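Local coordinates for effector protein Lem4 (lpg1101) (Legionella pneumophila subsp. pneumophila, PDB 6CGK), which is a membrane-associated protein tyrosine phosphatase, a translocated bacterial effector seen here as its magnesium-binding haloacid dehalogenase domain in an inactivated form, at residues 18-23 / 75-80; 68-73 / 108-113; 80-85 / 113-118; 151-156 / 189-194. The protein carries 1 engineered substitution. All coordinates share one frame; numbering follows the deposited sequence.

Contact 1 of 4, residues 18-23 / 75-80; sequences NIVYLN and KNFLQD. Engineered in segment 18-23: Asn23 (natural residue Asp). With MG (magnesium ion), chain C.
Leu22 reaches from strand 19-23 into the side of helix 72-82, where Phe77 and Leu78 receive it. Its CB points toward the helix; CG then lies anti to the carbonyl carbon (chi1 -51°), and CD1 continues the chain outward. That methyl makes the contact: Leu22 CD1 comes 3.7 Å from Leu78 CD2, the two leucines sliding past each other in opposite directions, and 4.3 Å from Phe77 CE2. Two residues earlier on the strand, Val20 CG1 meets the same ring carbon, Phe77 CE2, at 4.2 Å. Both methyls sit at the edge of the phenyl ring, near its plane. Trp188 and Ile195 of helix 188-198 also pack on this cluster. The next strand residue, the engineered Asn23 (Asp in nature, the first residue of the DxD motif of haloacid dehalogenases), binds the magnesium ion. Between strand and helix the contact is wholly apolar and buried, held by side-chain packing without polar pairing, on the strand that leads into the metal site.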
loop_
_atom_site.group_PDB
_atom_site.type_symbol
_atom_site.label_atom_id
_atom_site.label_comp_id
_atom_site.label_asym_id
_atom_site.label_seq_id
_atom_site.Cartn_x
_atom_site.Cartn_y
_atom_site.Cartn_z
ATOM N N ASN A 18 -7.757 -9.758 -8.249
ATOM C CA ASN A 18 -8.177 -9.064 -7.040
ATOM C C ASN A 18 -6.998 -8.246 -6.543
ATOM O O ASN A 18 -5.939 -8.813 -6.286
ATOM C CB ASN A 18 -8.613 -10.060 -5.971
ATOM C CG ASN A 18 -9.713 -10.984 -6.480
ATOM O OD1 ASN A 18 -10.751 -10.508 -6.933
ATOM N ND2 ASN A 18 -9.474 -12.279 -6.448
ATOM N N ILE A 19 -7.168 -6.928 -6.450
ATOM C CA ILE A 19 -6.071 -6.031 -6.086
ATOM C C ILE A 19 -6.492 -5.121 -4.947
ATOM O O ILE A 19 -7.605 -4.569 -4.946
ATOM C CB ILE A 19 -5.611 -5.192 -7.288
ATOM C CG1 ILE A 19 -5.186 -6.125 -8.419
ATOM C CG2 ILE A 19 -4.444 -4.261 -6.884
ATOM C CD1 ILE A 19 -4.868 -5.321 -9.720
ATOM N N VAL A 20 -5.572 -4.951 -3.994
ATOM C CA VAL A 20 -5.705 -4.045 -2.863
ATOM C C VAL A 20 -4.712 -2.912 -3.101
ATOM O O VAL A 20 -3.495 -3.136 -3.084
ATOM C CB VAL A 20 -5.430 -4.766 -1.536
ATOM C CG1 VAL A 20 -5.412 -3.780 -0.370
ATOM C CG2 VAL A 20 -6.454 -5.898 -1.320
ATOM N N TYR A 21 -5.232 -1.708 -3.349
ATOM C CA TYR A 21 -4.439 -0.507 -3.578
ATOM C C TYR A 21 -4.425 0.304 -2.294
ATOM O O TYR A 21 -5.475 0.781 -1.850
ATOM C CB TYR A 21 -5.044 0.355 -4.687
ATOM C CG TYR A 21 -4.904 -0.156 -6.098
ATOM C CD1 TYR A 21 -3.670 -0.174 -6.725
ATOM C CD2 TYR A 21 -6.035 -0.557 -6.837
ATOM C CE1 TYR A 21 -3.532 -0.582 -8.044
ATOM C CE2 TYR A 21 -5.903 -0.986 -8.153
ATOM C CZ TYR A 21 -4.657 -1.002 -8.752
ATOM O OH TYR A 21 -4.532 -1.397 -10.064
ATOM N N LEU A 22 -3.243 0.501 -1.727
ATOM C CA LEU A 22 -3.115 1.165 -0.440
ATOM C C LEU A 22 -2.191 2.359 -0.596
ATOM O O LEU A 22 -1.065 2.219 -1.088
ATOM C CB LEU A 22 -2.562 0.220 0.624
ATOM C CG LEU A 22 -3.212 -1.156 0.828
ATOM C CD1 LEU A 22 -2.461 -1.973 1.864
ATOM C CD2 LEU A 22 -4.678 -1.005 1.226
ATOM N N ASN A 23 -2.674 3.522 -0.185
ATOM C CA ASN A 23 -1.793 4.613 0.134
ATOM C C ASN A 23 -0.895 4.208 1.307
ATOM O O ASN A 23 -1.221 3.301 2.065
ATOM C CB ASN A 23 -2.628 5.844 0.491
ATOM C CG ASN A 23 -1.808 7.005 0.813
ATOM O OD1 ASN A 23 -1.830 7.482 1.944
ATOM N ND2 ASN A 23 -1.080 7.516 -0.178
ATOM N N LYS A 75 -0.398 -3.491 10.151
ATOM C CA LYS A 75 0.591 -4.554 10.116
ATOM C C LYS A 75 -0.084 -5.906 10.012
ATOM O O LYS A 75 0.252 -6.721 9.147
ATOM C CB LYS A 75 1.447 -4.490 11.377
ATOM C CG LYS A 75 2.352 -5.666 11.592
ATOM C CD LYS A 75 3.016 -5.521 12.968
ATOM C CE LYS A 75 4.260 -6.384 13.147
ATOM N NZ LYS A 75 3.991 -7.834 13.020
ATOM N N ASN A 76 -1.040 -6.167 10.905
ATOM C CA ASN A 76 -1.738 -7.453 10.880
ATOM C C ASN A 76 -2.464 -7.655 9.557
ATOM O O ASN A 76 -2.453 -8.757 8.995
ATOM C CB ASN A 76 -2.717 -7.538 12.040
ATOM C CG ASN A 76 -2.028 -7.674 13.367
ATOM O OD1 ASN A 76 -0.861 -8.064 13.445
ATOM N ND2 ASN A 76 -2.747 -7.358 14.429
ATOM N N PHE A 77 -3.090 -6.595 9.035
ATOM C CA PHE A 77 -3.767 -6.685 7.742
ATOM C C PHE A 77 -2.793 -7.083 6.638
ATOM O O PHE A 77 -3.060 -8.006 5.861
ATOM C CB PHE A 77 -4.451 -5.351 7.422
ATOM C CG PHE A 77 -5.131 -5.306 6.076
ATOM C CD1 PHE A 77 -6.429 -5.771 5.925
ATOM C CD2 PHE A 77 -4.484 -4.786 4.973
ATOM C CE1 PHE A 77 -7.066 -5.735 4.694
ATOM C CE2 PHE A 77 -5.112 -4.733 3.730
ATOM C CZ PHE A 77 -6.413 -5.213 3.589
ATOM N N LEU A 78 -1.645 -6.400 6.558
ATOM C CA LEU A 78 -0.682 -6.727 5.508
ATOM C C LEU A 78 -0.182 -8.153 5.651
ATOM O O LEU A 78 -0.027 -8.872 4.654
ATOM C CB LEU A 78 0.491 -5.756 5.533
ATOM C CG LEU A 78 0.129 -4.326 5.158
ATOM C CD1 LEU A 78 1.207 -3.299 5.610
ATOM C CD2 LEU A 78 -0.130 -4.297 3.631
ATOM N N GLN A 79 0.082 -8.580 6.885
ATOM C CA GLN A 79 0.552 -9.936 7.087
ATOM C C GLN A 79 -0.523 -10.947 6.716
ATOM O O GLN A 79 -0.216 -11.986 6.123
ATOM C CB GLN A 79 1.002 -10.110 8.531
ATOM C CG GLN A 79 2.276 -9.360 8.829
ATOM C CD GLN A 79 2.801 -9.615 10.215
ATOM O OE1 GLN A 79 4.010 -9.605 10.429
ATOM N NE2 GLN A 79 1.902 -9.806 11.175
ATOM N N ASP A 80 -1.788 -10.658 7.044
ATOM C CA ASP A 80 -2.869 -11.580 6.697
ATOM C C ASP A 80 -3.083 -11.639 5.192
ATOM O O ASP A 80 -3.286 -12.730 4.630
ATOM C CB ASP A 80 -4.179 -11.175 7.375
ATOM C CG ASP A 80 -4.197 -11.462 8.872
ATOM O OD1 ASP A 80 -3.410 -12.310 9.375
ATOM O OD2 ASP A 80 -5.032 -10.823 9.547
HETATM MG MG MG C . -1.531 9.278 2.638
HETATM O O HOH W 1 -1.262 11.132 3.465
HETATM O O HOH W 2 -2.466 10.101 0.969
#

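Contact 2 of 4, residues 68-73 / 108-113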
loop_
_atom_site.group_PDB
_atom_site.type_symbol
_atom_site.label_atom_id
_atom_site.label_comp_id
_atom_site.label_asym_id
_atom_site.label_seq_id
_atom_site.Cartn_x
_atom_site.Cartn_y
_atom_site.Cartn_z
ATOM N N ILE A 68 4.168 8.053 13.487
ATOM C CA ILE A 68 4.827 7.748 12.220
ATOM C C ILE A 68 4.910 6.260 11.940
ATOM O O ILE A 68 5.232 5.875 10.810
ATOM C CB ILE A 68 6.246 8.339 12.131
ATOM C CG1 ILE A 68 7.218 7.546 12.988
ATOM C CG2 ILE A 68 6.224 9.806 12.499
ATOM C CD1 ILE A 68 8.612 7.500 12.403
ATOM N N LYS A 69 4.632 5.406 12.926
ATOM C CA LYS A 69 4.811 3.974 12.699
ATOM C C LYS A 69 3.646 3.353 11.927
ATOM O O LYS A 69 2.521 3.852 11.923
ATOM C CB LYS A 69 4.973 3.252 14.030
ATOM C CG LYS A 69 6.124 3.812 14.880
ATOM C CD LYS A 69 6.218 3.151 16.252
ATOM C CE LYS A 69 7.399 3.699 17.064
ATOM N NZ LYS A 69 7.566 2.889 18.322
ATOM N N ILE A 70 3.937 2.220 11.287
ATOM C CA ILE A 70 2.879 1.345 10.782
ATOM C C ILE A 70 1.973 0.974 11.952
ATOM O O ILE A 70 2.453 0.680 13.060
ATOM C CB ILE A 70 3.502 0.112 10.112
ATOM C CG1 ILE A 70 4.337 0.563 8.912
ATOM C CG2 ILE A 70 2.433 -0.869 9.682
ATOM C CD1 ILE A 70 4.848 -0.520 8.033
ATOM N N THR A 71 0.663 1.090 11.752
ATOM C CA THR A 71 -0.190 0.872 12.904
ATOM C C THR A 71 -0.302 -0.618 13.144
ATOM O O THR A 71 -0.092 -1.425 12.240
ATOM C CB THR A 71 -1.589 1.459 12.717
ATOM O OG1 THR A 71 -2.309 0.665 11.774
ATOM C CG2 THR A 71 -1.518 2.913 12.245
ATOM N N GLU A 72 -0.643 -0.978 14.380
ATOM C CA GLU A 72 -0.774 -2.391 14.713
ATOM C C GLU A 72 -1.742 -3.106 13.776
ATOM O O GLU A 72 -1.440 -4.187 13.255
ATOM C CB GLU A 72 -1.232 -2.536 16.163
ATOM C CG GLU A 72 -0.881 -3.884 16.759
ATOM C CD GLU A 72 0.609 -4.009 17.040
ATOM O OE1 GLU A 72 1.243 -4.960 16.525
ATOM O OE2 GLU A 72 1.148 -3.139 17.764
ATOM N N ASN A 73 -2.915 -2.516 13.544
ATOM C CA ASN A 73 -3.920 -3.181 12.721
ATOM C C ASN A 73 -3.528 -3.218 11.249
ATOM O O ASN A 73 -3.925 -4.137 10.529
ATOM C CB ASN A 73 -5.270 -2.492 12.901
ATOM C CG ASN A 73 -5.823 -2.664 14.304
ATOM O OD1 ASN A 73 -5.533 -3.651 14.976
ATOM N ND2 ASN A 73 -6.623 -1.704 14.751
ATOM N N GLU A 108 8.865 -3.761 10.792
ATOM C CA GLU A 108 7.717 -4.452 11.353
ATOM C C GLU A 108 7.675 -5.927 10.963
ATOM O O GLU A 108 6.685 -6.610 11.258
ATOM C CB GLU A 108 6.433 -3.753 10.894
ATOM C CG GLU A 108 6.400 -2.277 11.264
ATOM C CD GLU A 108 6.029 -2.057 12.704
ATOM O OE1 GLU A 108 5.569 -3.037 13.314
ATOM O OE2 GLU A 108 6.198 -0.927 13.239
ATOM N N ASN A 109 8.719 -6.431 10.305
ATOM C CA ASN A 109 8.813 -7.851 9.943
ATOM C C ASN A 109 7.654 -8.255 9.031
ATOM O O ASN A 109 7.095 -9.359 9.149
ATOM C CB ASN A 109 8.899 -8.742 11.189
ATOM C CG ASN A 109 9.505 -10.110 10.894
ATOM O OD1 ASN A 109 10.251 -10.287 9.925
ATOM N ND2 ASN A 109 9.209 -11.066 11.743
ATOM N N ILE A 110 7.307 -7.352 8.122
ATOM C CA ILE A 110 6.318 -7.609 7.073
ATOM C C ILE A 110 7.047 -7.932 5.783
ATOM O O ILE A 110 7.867 -7.146 5.304
ATOM C CB ILE A 110 5.399 -6.400 6.870
ATOM C CG1 ILE A 110 4.622 -6.113 8.151
ATOM C CG2 ILE A 110 4.427 -6.670 5.684
ATOM C CD1 ILE A 110 4.065 -4.701 8.188
ATOM N N ASP A 111 6.727 -9.079 5.203
ATOM C CA ASP A 111 7.334 -9.467 3.948
ATOM C C ASP A 111 6.788 -8.584 2.832
ATOM O O ASP A 111 5.579 -8.350 2.753
ATOM C CB ASP A 111 7.005 -10.952 3.699
ATOM C CG ASP A 111 7.556 -11.487 2.399
ATOM O OD1 ASP A 111 8.476 -10.895 1.815
ATOM O OD2 ASP A 111 7.084 -12.581 1.995
ATOM N N HIS A 112 7.676 -8.025 2.014
ATOM C CA HIS A 112 7.233 -7.199 0.910
ATOM C C HIS A 112 7.679 -7.773 -0.437
ATOM O O HIS A 112 7.518 -7.107 -1.469
ATOM C CB HIS A 112 7.647 -5.717 1.141
ATOM C CG HIS A 112 9.120 -5.459 1.227
ATOM N ND1 HIS A 112 9.928 -5.373 0.116
ATOM C CD2 HIS A 112 9.925 -5.188 2.292
ATOM C CE1 HIS A 112 11.170 -5.109 0.482
ATOM N NE2 HIS A 112 11.197 -5.001 1.802
ATOM N N ARG A 113 8.159 -9.020 -0.454
ATOM C CA ARG A 113 8.624 -9.662 -1.680
ATOM C C ARG A 113 7.590 -9.557 -2.793
ATOM O O ARG A 113 7.944 -9.377 -3.962
ATOM C CB ARG A 113 8.932 -11.139 -1.430
HETATM O O HOH W 3 2.699 -2.038 13.777
#
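The carboxylate of Glu108 lies beside Ile70 and turns one face toward Ile70 O, with water 3 on that same side of its plane. This water donates to Ile70 O at 2.8 Å and weakly to Glu108 OE1 at 3.1 Å, bridging the two segments. The other oxygen, Glu108 OE2, lies 4.4 Å from Lys69 CB and is hydrogen-bonded to the hydroxyl of Tyr61, which also bonds Ile70 N. Lys69 sends its amine the other way, to Asp62 O, and leaves Glu108 without a salt bridge to it. A bend at chi2 (-79°) folds the glutamate back, so that its aliphatic part does the packing: Glu108 CG rests 3.9 Å from Ile70 CB and 4.0 Å from Ile70 CD1 as the two side chains run past each other in opposite directions. Farther in, Ile70 CD1 meets Ile110 CD1 at 4.3 Å, and Leu104 and Leu105 of helix 98-107 also touch Ile70. The 108-113 loop is shaped by a Schellman motif closing that helix, with Asn109 as C-prime residue, and by an Asx turn at Asp111. The contact is amphipathic: isoleucines pack inside, while the glutamate lends its CG methylene to Ile70 and keeps its carboxylate solvated by the Tyr61 hydroxyl and water.

Contact 3 of 4, residues 80-85 / 113-118; sequences DVNKLH and RNIIIY
His85, with CG anti to the backbone N (chi1 -174°), and Asn114, with CG turned beside its own N (chi1 -66°), bring an imidazole and an amide together as a stack. The planes are only 4° apart, and Asn114 CG rides 3.5 Å above the plane of the His85 ring, offset toward the rim. Asn114 CB adds a CH-pi contact, 3.8 Å from the His85 ring centroid and over the same face. The ring's NE2 is hydrogen-bonded to Lys89. Water 4 ties the amide back to the helix end, donating to Asn114 OD1 at 3.0 Å and weakly to Asn82 O. Asn82 crosses Ile115 at about a right angle, its OD1 3.8 Å from Ile115 CG1, while its ND2 bonds Asp111 O. A type I turn from Asn82 to His85 leads out of helix 72-82 toward strand 89-93. Here it packs against the approach to strand 116-118, the neighbouring edge strand of the parallel, Rossmann-like sheet of haloacid dehalogenases.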
loop_
_atom_site.group_PDB
_atom_site.type_symbol
_atom_site.label_atom_id
_atom_site.label_comp_id
_atom_site.label_asym_id
_atom_site.label_seq_id
_atom_site.Cartn_x
_atom_site.Cartn_y
_atom_site.Cartn_z
ATOM N N ASP A 80 -1.788 -10.658 7.044
ATOM C CA ASP A 80 -2.869 -11.580 6.697
ATOM C C ASP A 80 -3.083 -11.639 5.192
ATOM O O ASP A 80 -3.286 -12.730 4.630
ATOM C CB ASP A 80 -4.179 -11.175 7.375
ATOM C CG ASP A 80 -4.197 -11.462 8.872
ATOM O OD1 ASP A 80 -3.410 -12.310 9.375
ATOM O OD2 ASP A 80 -5.032 -10.823 9.547
ATOM N N VAL A 81 -3.105 -10.479 4.526
ATOM C CA VAL A 81 -3.379 -10.464 3.087
ATOM C C VAL A 81 -2.202 -11.053 2.317
ATOM O O VAL A 81 -2.393 -11.679 1.274
ATOM C CB VAL A 81 -3.714 -9.030 2.610
ATOM C CG1 VAL A 81 -3.875 -8.993 1.080
ATOM C CG2 VAL A 81 -4.991 -8.534 3.260
ATOM N N ASN A 82 -0.967 -10.879 2.813
ATOM C CA ASN A 82 0.179 -11.559 2.201
ATOM C C ASN A 82 -0.060 -13.056 2.081
ATOM O O ASN A 82 0.382 -13.696 1.114
ATOM C CB ASN A 82 1.446 -11.326 3.033
ATOM C CG ASN A 82 2.209 -10.069 2.636
ATOM O OD1 ASN A 82 2.040 -9.506 1.542
ATOM N ND2 ASN A 82 3.067 -9.608 3.551
ATOM N N LYS A 83 -0.727 -13.652 3.074
ATOM C CA LYS A 83 -0.955 -15.093 3.026
ATOM C C LYS A 83 -1.973 -15.471 1.951
ATOM O O LYS A 83 -2.012 -16.634 1.545
ATOM C CB LYS A 83 -1.405 -15.623 4.395
ATOM C CG LYS A 83 -0.360 -15.462 5.537
ATOM C CD LYS A 83 -0.968 -15.755 6.931
ATOM C CE LYS A 83 0.045 -15.740 8.078
ATOM N NZ LYS A 83 0.260 -14.357 8.640
ATOM N N LEU A 84 -2.783 -14.518 1.481
ATOM C CA LEU A 84 -3.721 -14.796 0.398
ATOM C C LEU A 84 -3.082 -14.695 -0.975
ATOM O O LEU A 84 -3.775 -14.900 -1.974
ATOM C CB LEU A 84 -4.913 -13.840 0.455
ATOM C CG LEU A 84 -5.722 -13.798 1.750
ATOM C CD1 LEU A 84 -6.797 -12.723 1.600
ATOM C CD2 LEU A 84 -6.332 -15.160 2.055
ATOM N N HIS A 85 -1.803 -14.349 -1.049
ATOM C CA HIS A 85 -1.121 -14.312 -2.334
ATOM C C HIS A 85 -1.062 -15.722 -2.915
ATOM O O HIS A 85 -0.828 -16.685 -2.173
ATOM C CB HIS A 85 0.289 -13.749 -2.143
ATOM C CG HIS A 85 1.039 -13.517 -3.418
ATOM N ND1 HIS A 85 1.797 -14.498 -4.022
ATOM C CD2 HIS A 85 1.171 -12.409 -4.188
ATOM C CE1 HIS A 85 2.359 -14.005 -5.111
ATOM N NE2 HIS A 85 1.985 -12.746 -5.243
ATOM N N ARG A 113 8.159 -9.020 -0.454
ATOM C CA ARG A 113 8.624 -9.662 -1.680
ATOM C C ARG A 113 7.590 -9.557 -2.793
ATOM O O ARG A 113 7.944 -9.377 -3.962
ATOM C CB ARG A 113 8.932 -11.139 -1.430
ATOM N N ASN A 114 6.310 -9.706 -2.452
ATOM C CA ASN A 114 5.247 -9.770 -3.456
ATOM C C ASN A 114 4.415 -8.510 -3.493
ATOM O O ASN A 114 3.494 -8.424 -4.306
ATOM C CB ASN A 114 4.318 -10.965 -3.194
ATOM C CG ASN A 114 5.011 -12.317 -3.377
ATOM O OD1 ASN A 114 4.879 -13.216 -2.538
ATOM N ND2 ASN A 114 5.747 -12.462 -4.466
ATOM N N ILE A 115 4.694 -7.539 -2.624
ATOM C CA ILE A 115 3.975 -6.270 -2.664
ATOM C C ILE A 115 4.607 -5.392 -3.728
ATOM O O ILE A 115 5.835 -5.209 -3.750
ATOM C CB ILE A 115 4.016 -5.581 -1.286
ATOM C CG1 ILE A 115 3.304 -6.447 -0.251
ATOM C CG2 ILE A 115 3.414 -4.144 -1.383
ATOM C CD1 ILE A 115 3.449 -5.923 1.195
ATOM N N ILE A 116 3.770 -4.818 -4.601
ATOM C CA ILE A 116 4.228 -3.866 -5.602
ATOM C C ILE A 116 4.167 -2.463 -5.014
ATOM O O ILE A 116 3.140 -2.057 -4.459
ATOM C CB ILE A 116 3.371 -3.964 -6.873
ATOM C CG1 ILE A 116 3.531 -5.349 -7.494
ATOM C CG2 ILE A 116 3.757 -2.845 -7.850
ATOM C CD1 ILE A 116 2.917 -5.447 -8.845
ATOM N N ILE A 117 5.270 -1.731 -5.116
ATOM C CA ILE A 117 5.371 -0.386 -4.564
ATOM C C ILE A 117 5.559 0.587 -5.720
ATOM O O ILE A 117 6.537 0.484 -6.473
ATOM C CB ILE A 117 6.528 -0.263 -3.557
ATOM C CG1 ILE A 117 6.305 -1.191 -2.364
ATOM C CG2 ILE A 117 6.671 1.204 -3.133
ATOM C CD1 ILE A 117 7.548 -1.287 -1.457
ATOM N N TYR A 118 4.635 1.541 -5.845
ATOM C CA TYR A 118 4.764 2.634 -6.816
ATOM C C TYR A 118 5.052 3.901 -6.039
ATOM O O TYR A 118 4.131 4.496 -5.451
ATOM C CB TYR A 118 3.497 2.797 -7.657
ATOM C CG TYR A 118 3.259 1.649 -8.596
ATOM C CD1 TYR A 118 4.211 1.279 -9.544
ATOM C CD2 TYR A 118 2.076 0.939 -8.537
ATOM C CE1 TYR A 118 3.950 0.181 -10.451
ATOM C CE2 TYR A 118 1.813 -0.113 -9.434
ATOM C CZ TYR A 118 2.755 -0.481 -10.371
ATOM O OH TYR A 118 2.468 -1.550 -11.235
HETATM O O HOH W 4 3.018 -12.342 -0.344
#

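Contact 4 of 4, residues 151-156 / 189-194. With MG (magnesium ion), chain C.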
loop_
_atom_site.group_PDB
_atom_site.type_symbol
_atom_site.label_atom_id
_atom_site.label_comp_id
_atom_site.label_asym_id
_atom_site.label_seq_id
_atom_site.Cartn_x
_atom_site.Cartn_y
_atom_site.Cartn_z
ATOM N N LEU A 151 -10.008 -3.105 -3.710
ATOM C CA LEU A 151 -10.058 -2.388 -2.445
ATOM C C LEU A 151 -9.080 -1.225 -2.541
ATOM O O LEU A 151 -7.944 -1.412 -2.989
ATOM C CB LEU A 151 -9.698 -3.311 -1.269
ATOM C CG LEU A 151 -9.537 -2.648 0.105
ATOM C CD1 LEU A 151 -10.819 -1.954 0.551
ATOM C CD2 LEU A 151 -9.087 -3.671 1.142
ATOM N N ILE A 152 -9.531 -0.023 -2.169
ATOM C CA ILE A 152 -8.701 1.183 -2.198
ATOM C C ILE A 152 -8.844 1.862 -0.858
ATOM O O ILE A 152 -9.967 2.181 -0.446
ATOM C CB ILE A 152 -9.129 2.166 -3.299
ATOM C CG1 ILE A 152 -9.009 1.540 -4.683
ATOM C CG2 ILE A 152 -8.352 3.496 -3.166
ATOM C CD1 ILE A 152 -9.571 2.472 -5.783
ATOM N N CYS A 153 -7.718 2.097 -0.190
ATOM C CA CYS A 153 -7.679 2.843 1.063
ATOM C C CYS A 153 -6.750 4.041 0.928
ATOM O O CYS A 153 -5.589 3.892 0.522
ATOM C CB CYS A 153 -7.209 1.955 2.216
ATOM S SG CYS A 153 -8.337 0.601 2.505
ATOM N N ASP A 154 -7.259 5.229 1.266
ATOM C CA ASP A 154 -6.448 6.438 1.273
ATOM C C ASP A 154 -6.958 7.364 2.367
ATOM O O ASP A 154 -8.165 7.454 2.597
ATOM C CB ASP A 154 -6.494 7.133 -0.091
ATOM C CG ASP A 154 -5.274 7.977 -0.362
ATOM O OD1 ASP A 154 -4.821 8.699 0.547
ATOM O OD2 ASP A 154 -4.767 7.924 -1.501
ATOM N N ASP A 155 -6.034 8.045 3.045
ATOM C CA ASP A 155 -6.431 9.042 4.034
ATOM C C ASP A 155 -6.690 10.416 3.418
ATOM O O ASP A 155 -7.260 11.287 4.088
ATOM C CB ASP A 155 -5.364 9.182 5.106
ATOM C CG ASP A 155 -4.045 9.652 4.537
ATOM O OD1 ASP A 155 -3.572 8.990 3.601
ATOM O OD2 ASP A 155 -3.495 10.674 5.008
ATOM N N ASP A 156 -6.247 10.643 2.187
ATOM C CA ASP A 156 -6.502 11.884 1.472
ATOM C C ASP A 156 -7.666 11.607 0.521
ATOM O O ASP A 156 -7.529 10.818 -0.422
ATOM C CB ASP A 156 -5.242 12.344 0.738
ATOM C CG ASP A 156 -5.352 13.766 0.208
ATOM O OD1 ASP A 156 -6.454 14.155 -0.223
ATOM O OD2 ASP A 156 -4.334 14.493 0.223
ATOM N N GLY A 189 -9.727 -4.947 10.000
ATOM C CA GLY A 189 -10.417 -6.210 10.208
ATOM C C GLY A 189 -11.666 -6.341 9.357
ATOM O O GLY A 189 -11.932 -7.402 8.787
ATOM N N GLU A 190 -12.447 -5.263 9.253
ATOM C CA GLU A 190 -13.612 -5.270 8.371
ATOM C C GLU A 190 -13.205 -5.366 6.907
ATOM O O GLU A 190 -13.896 -6.011 6.107
ATOM C CB GLU A 190 -14.457 -4.025 8.613
ATOM C CG GLU A 190 -15.279 -4.111 9.879
ATOM C CD GLU A 190 -16.117 -2.871 10.123
ATOM O OE1 GLU A 190 -16.146 -2.383 11.278
ATOM O OE2 GLU A 190 -16.746 -2.382 9.159
ATOM N N TYR A 191 -12.097 -4.727 6.529
ATOM C CA TYR A 191 -11.650 -4.817 5.140
ATOM C C TYR A 191 -11.179 -6.223 4.806
ATOM O O TYR A 191 -11.350 -6.679 3.671
ATOM C CB TYR A 191 -10.531 -3.813 4.847
ATOM C CG TYR A 191 -10.814 -2.397 5.302
ATOM C CD1 TYR A 191 -12.114 -1.966 5.551
ATOM C CD2 TYR A 191 -9.773 -1.484 5.505
ATOM C CE1 TYR A 191 -12.367 -0.662 5.992
ATOM C CE2 TYR A 191 -10.023 -0.187 5.933
ATOM C CZ TYR A 191 -11.317 0.212 6.176
ATOM O OH TYR A 191 -11.566 1.498 6.622
ATOM N N PHE A 192 -10.577 -6.922 5.772
ATOM C CA PHE A 192 -10.225 -8.315 5.542
ATOM C C PHE A 192 -11.476 -9.137 5.307
ATOM O O PHE A 192 -11.512 -9.995 4.414
ATOM C CB PHE A 192 -9.426 -8.865 6.724
ATOM C CG PHE A 192 -8.748 -10.158 6.426
ATOM C CD1 PHE A 192 -7.625 -10.194 5.620
ATOM C CD2 PHE A 192 -9.242 -11.350 6.930
ATOM C CE1 PHE A 192 -7.006 -11.394 5.323
ATOM C CE2 PHE A 192 -8.620 -12.543 6.639
ATOM C CZ PHE A 192 -7.494 -12.555 5.840
ATOM N N LYS A 193 -12.524 -8.878 6.085
ATOM C CA LYS A 193 -13.781 -9.564 5.841
ATOM C C LYS A 193 -14.294 -9.260 4.436
ATOM O O LYS A 193 -14.806 -10.151 3.750
ATOM C CB LYS A 193 -14.802 -9.174 6.912
ATOM C CG LYS A 193 -16.152 -9.823 6.716
ATOM C CD LYS A 193 -17.154 -9.330 7.730
ATOM C CE LYS A 193 -16.729 -9.662 9.142
ATOM N NZ LYS A 193 -17.946 -9.797 9.984
ATOM N N GLU A 194 -14.126 -8.012 3.976
ATOM C CA GLU A 194 -14.589 -7.639 2.639
ATOM C C GLU A 194 -13.834 -8.401 1.552
ATOM O O GLU A 194 -14.437 -8.854 0.571
ATOM C CB GLU A 194 -14.442 -6.126 2.420
ATOM C CG GLU A 194 -15.317 -5.227 3.313
ATOM C CD GLU A 194 -15.162 -3.726 2.996
ATOM O OE1 GLU A 194 -14.140 -3.332 2.375
ATOM O OE2 GLU A 194 -16.063 -2.941 3.373
HETATM MG MG MG C . -1.531 9.278 2.638
HETATM O O HOH W 2 -2.466 10.101 0.969
HETATM O O HOH W 1 -1.262 11.132 3.465
#
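Cys153 and Leu151, alternate residues of strand 150-154, pack against Tyr191 of helix 188-198 in the closely packed, buried part of this contact. Cys153 SG stands 3.9 Å from Tyr191 CE2 and 4.6 Å from the centroid of the Tyr191 ring, an oblique sulfur-aromatic contact 43° off the ring normal. Leu151, with CG anti to its N (chi1 172°), crosses Tyr191 at about a right angle and sets CD2 4.0 Å from Tyr191 CB. His179 stacks on the tyrosine ring, Trp188 meets it edge-to-face, and Tyr191 OH is hydrogen-bonded to Lys187 N. The looser flank is partly exposed Glu194: its OE1 lies 4.0 Å from Leu151 CD1 but is hydrogen-bonded to His179. Beyond the packed residues the strand opens into the metal site, where Asp155 OD1 binds magnesium at 2.3 Å and Asp154 OD1 accepts from metal-bound water 2 and, in an Asx turn, from Asp156 N. Strand 150-154 runs between strands 19-23 and 176-180, nearly antiparallel to the helix (162° between the short segments). Helix 188-198 covers one face of it, while Ile152 packs on helix 157-169.

How the contacts relate
Contacts 1, 2 and 3 all use helix 72-82, while contacts 1 and 4 rest on neighbouring strands of one parallel sheet, with contact 3 reaching its edge strand 116-118. Contact 1 is the hub: its centre lies about 7, 8 and 10 Å from those of contacts 3, 4 and 2, whereas contacts 2 and 4 are about 16 Å apart and do not touch. Along the chain, contact 1 closes before contact 3 opens, contact 2 crosses both, and contact 4 follows all three. Phe192 brings contact 4 against the helix end of contact 3. The C-terminal ends of strands 19-23 and 150-154 deliver Asn23 and Asp155 to one magnesium ion, so contacts 1 and 4 back the strands that lead to it.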